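Long-range contacts in ribonuclease mar1, putative (Trypanosoma cruzi, PDB 1YZV), which is of unconfirmed function but belongs to the isochorismatase family and is possibly a ribonuclease: residues A[10-14]-A[136-140]; A[16-20]-A[56-60]; A[174-178]-A[192-196]. All coordinates share one frame; numbering follows the deposited sequence.

The three contacts lie on one three-layer alpha/beta fold with a six-stranded parallel sheet. Contact 1 sets the N-terminal residues 10-14 against strand 137-146; contact 2, nested along the chain inside the loop that contact 1 closes, joins the lead-in to strand 20-26 with the turn before strand 61-68; contact 3 follows both and pairs helices 173-181 and 189-197. Their centres are about 14 Å (1 and 2) and about 16 Å (3 from either) apart. Lys14 packs on Cys19 between contacts 1 and 2, and Ile176 meets Leu13 and Val139 between contacts 1 and 3. Contacts 1 and 3 also touch the second subunit, so the N-terminal segment and helix 173-181 both lie at the subunit interface.

Contact 1 (A[10-14]-A[136-140]); sequences SRLLK and KKVVI
Residues 10-14 form an irregular loop that passes over the beginning of strand 137-146 without strand pairing, the nearest CA atoms, those of Leu13 and Lys137, being 7.8 Å apart. Lys137 carries most of the contact. Its chain starts with CG anti to the backbone N (chi1 178°) and then bends at chi3 and chi4, which brings the ammonium group into the curve of the loop. There Lys137 NZ donates to Leu12 O at 2.8 Å and, weakly, to Ser10 O at 3.2 Å. Lysine suits this place because its long chain can span from the strand to the loop and offer several N-H donors to backbone carbonyls. Leu12 O is gripped twice: Lys137 NZ lies above the carbonyl plane, 42° out of it, while Ser10 OG donates at 2.8 Å to Leu12 O from the opposite face. The methylene part of Lys137 also packs, its CD lying 4.1 Å from Leu13 CA. Strand 137-146 belongs to the parallel sheet of the isochorismatase fold, between strands 110-118 and 168-171, and Lys137 and Val139 turn to the side of the sheet that carries helix 173-181. On that side Leu13 CD2 meets Val139 CG2 at 3.6 Å, the two branched side chains lying at a slant to one another. Both are buried, and both also rest on Ile176, so apolar residues fit here. Lys14 places its NZ 5.8 Å from Lys137 NZ; its salt bridge to Glu111 probably offsets the like charges. Arg11 turns outward to Asp166 and Trp163 of the second subunit.

Contact 2 (A[16-20]-A[56-60]); sequences YGSCK and LGTAH
Tyr16 lays one face of its ring over Leu56 CD2, a CH-pi contact 3.9 Å from that methyl to the ring centroid and 19° off the normal. Its edge is directed at the face of His60 in an edge-to-face pair, with planes at 62° and Tyr16 CD1 3.7 Å from His60 CD2. The opposite face of the imidazole is covered by Ala59 CB. Chi1 of 65° sets the Tyr16 ring between its backbone N and carbonyl carbon. Tyrosine suits this buried site because its face takes Leu56, its edge meets His60 and its hydroxyl hydrogen-bonds to Asp186. One water lies within hydrogen-bonding distance of both Tyr16 O and His60 O; a second donates to Tyr16 O and lies in the imidazole plane, 2.8 Å from His60 ND1. Lys20 stretches its extended chain past His60 O to Thr58 O, where NZ donates at 3.2 Å, nearly along the C=O axis; a third water links the same two atoms. Gly57, the first residue beyond helix 39-56, has positive phi and turns the chain toward strand 61-68. The contact lies where the lead-in to strand 20-26 meets the return of a beta-alpha-beta crossover, as expected in this parallel alpha/beta fold.

Contact 3 (A[174-178]-A[192-196]); sequences ESILM and IAPLM
Met196 packs against Met178 and Glu174, and van der Waals contact of this kind makes up most of the interface. The two helical segments run nearly antiparallel, their axes 10.8 Å apart at closest approach and their N-to-C directions at 165°. Met196 buries the most surface of any residue here. Its thioether meets that of Met178 tip to tip, Met178 CE lying 3.4 Å from Met196 SD, and the bends of Met178 at chi2 and chi3 bring this methyl round to the sulfur. Flexible, unbranched methionines can adapt their shape across helices whose axes stand almost 11 Å apart. The end of Met196 also runs across Glu174 at about a right angle, with its CE 3.6 Å from Glu174 CG. Leu177 supplies the more compact apolar part: its CD2 rests on Ile192 CG2 at 3.8 Å and on Met196 CG at 3.9 Å, sliding past the methionine in the opposite direction. Branched aliphatic residues give this buried patch its bulk.

Polar links are few, and no direct hydrogen bond crosses between the segments. A water lies between Met196 O and Glu174 OE1, but its contact with the carboxylate is implausibly short and the bridge doubtful. Glu174 OE2 accepts from His121 of the second subunit, so glutamate serves through both its apolar stem and its charged end.

Leu177 and Ile192 both press on Leu52 of helix 39-56, whose Arg48 hydrogen-bonds to Leu195 O. Ile176 packs on Ala141 of strand 137-146, while Ser175 and Met178 meet Leu125 and Phe94 of the second subunit; helix 173-181 thus touches sheet, helix 189-197 and neighbouring subunit.

Contact 1 (A[10-14]-A[136-140])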
# COMPACT_ATOMS: atom_id res chain seq x y z
N SER A 10 -19.71 -6.92 -5.74
CA SER A 10 -19.64 -5.44 -5.95
C SER A 10 -18.40 -5.00 -5.23
O SER A 10 -18.13 -5.48 -4.14
CB SER A 10 -20.89 -4.80 -5.36
OG SER A 10 -20.86 -3.38 -5.47
N ARG A 11 -17.60 -4.11 -5.80
CA ARG A 11 -16.45 -3.70 -5.05
C ARG A 11 -16.71 -2.60 -4.02
O ARG A 11 -16.15 -2.64 -2.96
CB ARG A 11 -15.26 -3.38 -5.95
CG ARG A 11 -15.42 -2.26 -6.80
CD ARG A 11 -14.21 -2.19 -7.69
NE ARG A 11 -14.13 -3.32 -8.63
CZ ARG A 11 -13.30 -4.35 -8.52
NH1 ARG A 11 -12.39 -4.43 -7.55
NH2 ARG A 11 -13.31 -5.26 -9.47
N LEU A 12 -17.67 -1.72 -4.28
CA LEU A 12 -18.05 -0.68 -3.36
C LEU A 12 -19.35 -1.10 -2.69
O LEU A 12 -19.97 -2.09 -3.11
CB LEU A 12 -18.25 0.62 -4.11
CG LEU A 12 -16.98 1.22 -4.77
CD1 LEU A 12 -17.38 2.39 -5.59
CD2 LEU A 12 -15.94 1.57 -3.73
N LEU A 13 -19.80 -0.32 -1.70
CA LEU A 13 -21.11 -0.55 -1.09
C LEU A 13 -22.17 -0.49 -2.19
O LEU A 13 -22.03 0.27 -3.15
CB LEU A 13 -21.40 0.53 -0.06
CG LEU A 13 -20.56 0.48 1.22
CD1 LEU A 13 -20.67 1.80 1.94
CD2 LEU A 13 -21.00 -0.67 2.11
N LYS A 14 -23.15 -1.36 -2.10
CA LYS A 14 -24.33 -1.31 -2.95
C LYS A 14 -25.23 -0.16 -2.50
O LYS A 14 -25.13 0.36 -1.35
CB LYS A 14 -25.12 -2.62 -2.85
CG LYS A 14 -24.38 -3.84 -3.44
CD LYS A 14 -25.22 -5.11 -3.40
CE LYS A 14 -24.48 -6.29 -4.05
NZ LYS A 14 -25.16 -7.61 -3.80
N LYS A 136 -19.49 -11.11 4.99
CA LYS A 136 -20.10 -9.81 4.82
C LYS A 136 -19.08 -8.85 4.18
O LYS A 136 -17.88 -9.00 4.37
CB LYS A 136 -20.56 -9.26 6.17
CG LYS A 136 -21.48 -10.17 7.00
CD LYS A 136 -22.82 -10.36 6.32
CE LYS A 136 -23.77 -11.21 7.15
NZ LYS A 136 -25.15 -11.23 6.51
N LYS A 137 -19.58 -7.85 3.48
CA LYS A 137 -18.78 -6.72 3.02
C LYS A 137 -18.64 -5.79 4.19
O LYS A 137 -19.58 -5.61 4.97
CB LYS A 137 -19.50 -5.98 1.85
CG LYS A 137 -18.71 -4.72 1.32
CD LYS A 137 -19.45 -4.05 0.15
CE LYS A 137 -19.25 -4.79 -1.20
NZ LYS A 137 -20.45 -4.65 -2.11
N VAL A 138 -17.43 -5.31 4.42
CA VAL A 138 -17.20 -4.38 5.53
C VAL A 138 -16.33 -3.20 5.08
O VAL A 138 -15.33 -3.37 4.38
CB VAL A 138 -16.68 -5.11 6.83
CG1 VAL A 138 -15.57 -6.02 6.57
CG2 VAL A 138 -16.32 -4.12 7.94
N VAL A 139 -16.81 -1.99 5.35
CA VAL A 139 -16.13 -0.77 4.94
C VAL A 139 -15.78 0.01 6.17
O VAL A 139 -16.67 0.25 7.02
CB VAL A 139 -17.02 0.06 3.99
CG1 VAL A 139 -16.24 1.26 3.41
CG2 VAL A 139 -17.48 -0.84 2.91
N ILE A 140 -14.49 0.24 6.35
CA ILE A 140 -14.00 0.98 7.49
C ILE A 140 -14.13 2.49 7.13
O ILE A 140 -13.60 2.93 6.12
CB ILE A 140 -12.53 0.61 7.82
CG1 ILE A 140 -12.32 -0.90 7.90
CG2 ILE A 140 -12.05 1.31 9.08
CD1 ILE A 140 -13.14 -1.57 8.92

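Contact 2 (A[16-20]-A[56-60])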
# COMPACT_ATOMS: atom_id res chain seq x y z
N TYR A 16 -28.36 1.73 -1.15
CA TYR A 16 -29.06 1.41 0.06
C TYR A 16 -30.31 0.57 -0.14
O TYR A 16 -30.71 -0.16 0.80
CB TYR A 16 -29.40 2.65 0.88
CG TYR A 16 -30.37 3.62 0.26
CD1 TYR A 16 -31.75 3.40 0.32
CD2 TYR A 16 -29.92 4.78 -0.35
CE1 TYR A 16 -32.67 4.28 -0.28
CE2 TYR A 16 -30.83 5.70 -0.91
CZ TYR A 16 -32.22 5.46 -0.82
OH TYR A 16 -33.10 6.35 -1.43
N GLY A 17 -30.97 0.67 -1.29
CA GLY A 17 -32.14 -0.18 -1.53
C GLY A 17 -31.85 -1.61 -1.95
O GLY A 17 -32.73 -2.44 -2.03
N SER A 18 -30.62 -1.89 -2.34
CA SER A 18 -30.22 -3.19 -2.82
C SER A 18 -30.17 -4.26 -1.70
O SER A 18 -30.30 -5.45 -1.92
CB SER A 18 -28.84 -3.02 -3.47
OG SER A 18 -28.55 -4.04 -4.37
N CYS A 19 -29.80 -3.83 -0.51
CA CYS A 19 -29.61 -4.70 0.62
C CYS A 19 -29.69 -3.81 1.83
O CYS A 19 -29.71 -2.58 1.69
CB CYS A 19 -28.26 -5.40 0.53
SG CYS A 19 -26.78 -4.30 0.53
N LYS A 20 -29.77 -4.40 3.00
CA LYS A 20 -29.70 -3.63 4.22
C LYS A 20 -28.24 -3.42 4.69
O LYS A 20 -27.35 -4.20 4.33
CB LYS A 20 -30.52 -4.34 5.25
CG LYS A 20 -30.79 -3.57 6.48
CD LYS A 20 -32.14 -4.04 7.05
CE LYS A 20 -32.31 -3.55 8.48
NZ LYS A 20 -33.64 -3.95 9.06
N LEU A 56 -32.36 7.05 5.88
CA LEU A 56 -32.61 5.84 5.10
C LEU A 56 -33.82 5.05 5.62
O LEU A 56 -34.55 4.38 4.86
CB LEU A 56 -31.35 4.98 5.03
CG LEU A 56 -30.05 5.59 4.49
CD1 LEU A 56 -28.90 4.54 4.51
CD2 LEU A 56 -30.26 6.15 3.11
N GLY A 57 -34.00 5.06 6.93
CA GLY A 57 -35.08 4.36 7.56
C GLY A 57 -34.80 2.90 7.86
O GLY A 57 -33.83 2.33 7.38
N THR A 58 -35.68 2.30 8.65
CA THR A 58 -35.44 0.92 9.14
C THR A 58 -35.57 -0.10 8.07
O THR A 58 -35.05 -1.19 8.21
CB THR A 58 -36.39 0.54 10.30
OG1 THR A 58 -37.75 0.80 9.95
CG2 THR A 58 -36.02 1.35 11.53
N ALA A 59 -36.18 0.26 6.96
CA ALA A 59 -36.15 -0.63 5.79
C ALA A 59 -34.75 -0.90 5.30
O ALA A 59 -34.48 -1.97 4.79
CB ALA A 59 -37.00 -0.05 4.66
N HIS A 60 -33.83 0.04 5.49
CA HIS A 60 -32.54 -0.04 4.81
C HIS A 60 -31.33 0.03 5.73
O HIS A 60 -30.20 -0.19 5.27
CB HIS A 60 -32.46 1.08 3.80
CG HIS A 60 -33.59 1.08 2.81
ND1 HIS A 60 -33.85 0.01 1.97
CD2 HIS A 60 -34.46 2.05 2.46
CE1 HIS A 60 -34.89 0.30 1.21
NE2 HIS A 60 -35.26 1.54 1.45
O HOH W 1 -28.90 -0.16 2.89
O HOH W 2 -32.34 -2.32 1.93
O HOH W 3 -33.32 -1.60 10.58

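Contact 3 (A[174-178]-A[192-196])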
# COMPACT_ATOMS: atom_id res chain seq x y z
N GLU A 174 -17.61 10.54 4.01
CA GLU A 174 -18.25 11.26 2.91
C GLU A 174 -18.36 10.36 1.65
O GLU A 174 -19.41 10.33 1.00
CB GLU A 174 -17.49 12.56 2.59
CG GLU A 174 -18.23 13.37 1.56
CD GLU A 174 -17.65 14.75 1.39
OE1 GLU A 174 -17.92 15.62 2.25
OE2 GLU A 174 -16.97 14.93 0.37
N SER A 175 -17.32 9.57 1.41
CA SER A 175 -17.29 8.64 0.32
C SER A 175 -18.33 7.57 0.51
O SER A 175 -19.10 7.31 -0.41
CB SER A 175 -15.92 8.02 0.19
OG SER A 175 -15.80 7.34 -1.03
N ILE A 176 -18.48 7.15 1.77
CA ILE A 176 -19.45 6.11 2.15
C ILE A 176 -20.90 6.61 1.91
O ILE A 176 -21.69 5.93 1.22
CB ILE A 176 -19.19 5.65 3.57
CG1 ILE A 176 -17.91 4.81 3.61
CG2 ILE A 176 -20.39 4.91 4.19
CD1 ILE A 176 -17.28 4.70 4.98
N LEU A 177 -21.19 7.83 2.36
CA LEU A 177 -22.50 8.40 2.11
C LEU A 177 -22.87 8.36 0.62
O LEU A 177 -23.99 7.95 0.25
CB LEU A 177 -22.57 9.84 2.65
CG LEU A 177 -23.23 10.04 3.98
CD1 LEU A 177 -22.53 9.21 5.06
CD2 LEU A 177 -23.29 11.52 4.34
N MET A 178 -21.95 8.81 -0.22
CA MET A 178 -22.20 8.97 -1.66
C MET A 178 -22.16 7.62 -2.40
O MET A 178 -22.88 7.45 -3.38
CB MET A 178 -21.20 9.98 -2.25
CG MET A 178 -21.33 11.37 -1.62
SD MET A 178 -22.92 12.10 -1.99
CE MET A 178 -23.96 11.65 -0.59
N ILE A 192 -29.92 14.14 2.86
CA ILE A 192 -28.56 13.76 3.30
C ILE A 192 -27.51 14.83 3.05
O ILE A 192 -26.49 14.92 3.78
CB ILE A 192 -28.12 12.43 2.51
CG1 ILE A 192 -28.96 11.26 2.97
CG2 ILE A 192 -26.66 12.10 2.71
CD1 ILE A 192 -29.18 11.24 4.42
N ALA A 193 -27.70 15.58 1.97
CA ALA A 193 -26.74 16.59 1.49
C ALA A 193 -26.22 17.56 2.58
O ALA A 193 -25.02 17.81 2.62
CB ALA A 193 -27.33 17.39 0.34
N PRO A 194 -27.10 18.03 3.49
CA PRO A 194 -26.65 18.89 4.60
C PRO A 194 -25.61 18.24 5.53
O PRO A 194 -24.72 18.95 6.01
CB PRO A 194 -27.95 19.19 5.37
CG PRO A 194 -29.03 18.99 4.36
CD PRO A 194 -28.57 17.84 3.55
N LEU A 195 -25.60 16.90 5.63
CA LEU A 195 -24.62 16.21 6.47
C LEU A 195 -23.23 16.39 5.91
O LEU A 195 -22.28 16.61 6.65
CB LEU A 195 -24.91 14.73 6.59
CG LEU A 195 -26.23 14.33 7.24
CD1 LEU A 195 -26.43 12.82 7.11
CD2 LEU A 195 -26.26 14.76 8.68
N MET A 196 -23.12 16.40 4.58
CA MET A 196 -21.82 16.57 3.97
C MET A 196 -21.27 17.97 3.99
O MET A 196 -20.07 18.14 3.87
CB MET A 196 -21.84 16.06 2.55
CG MET A 196 -21.65 14.57 2.57
SD MET A 196 -21.98 13.97 0.97
CE MET A 196 -20.95 14.95 -0.11
O HOH W 4 -17.83 18.02 1.83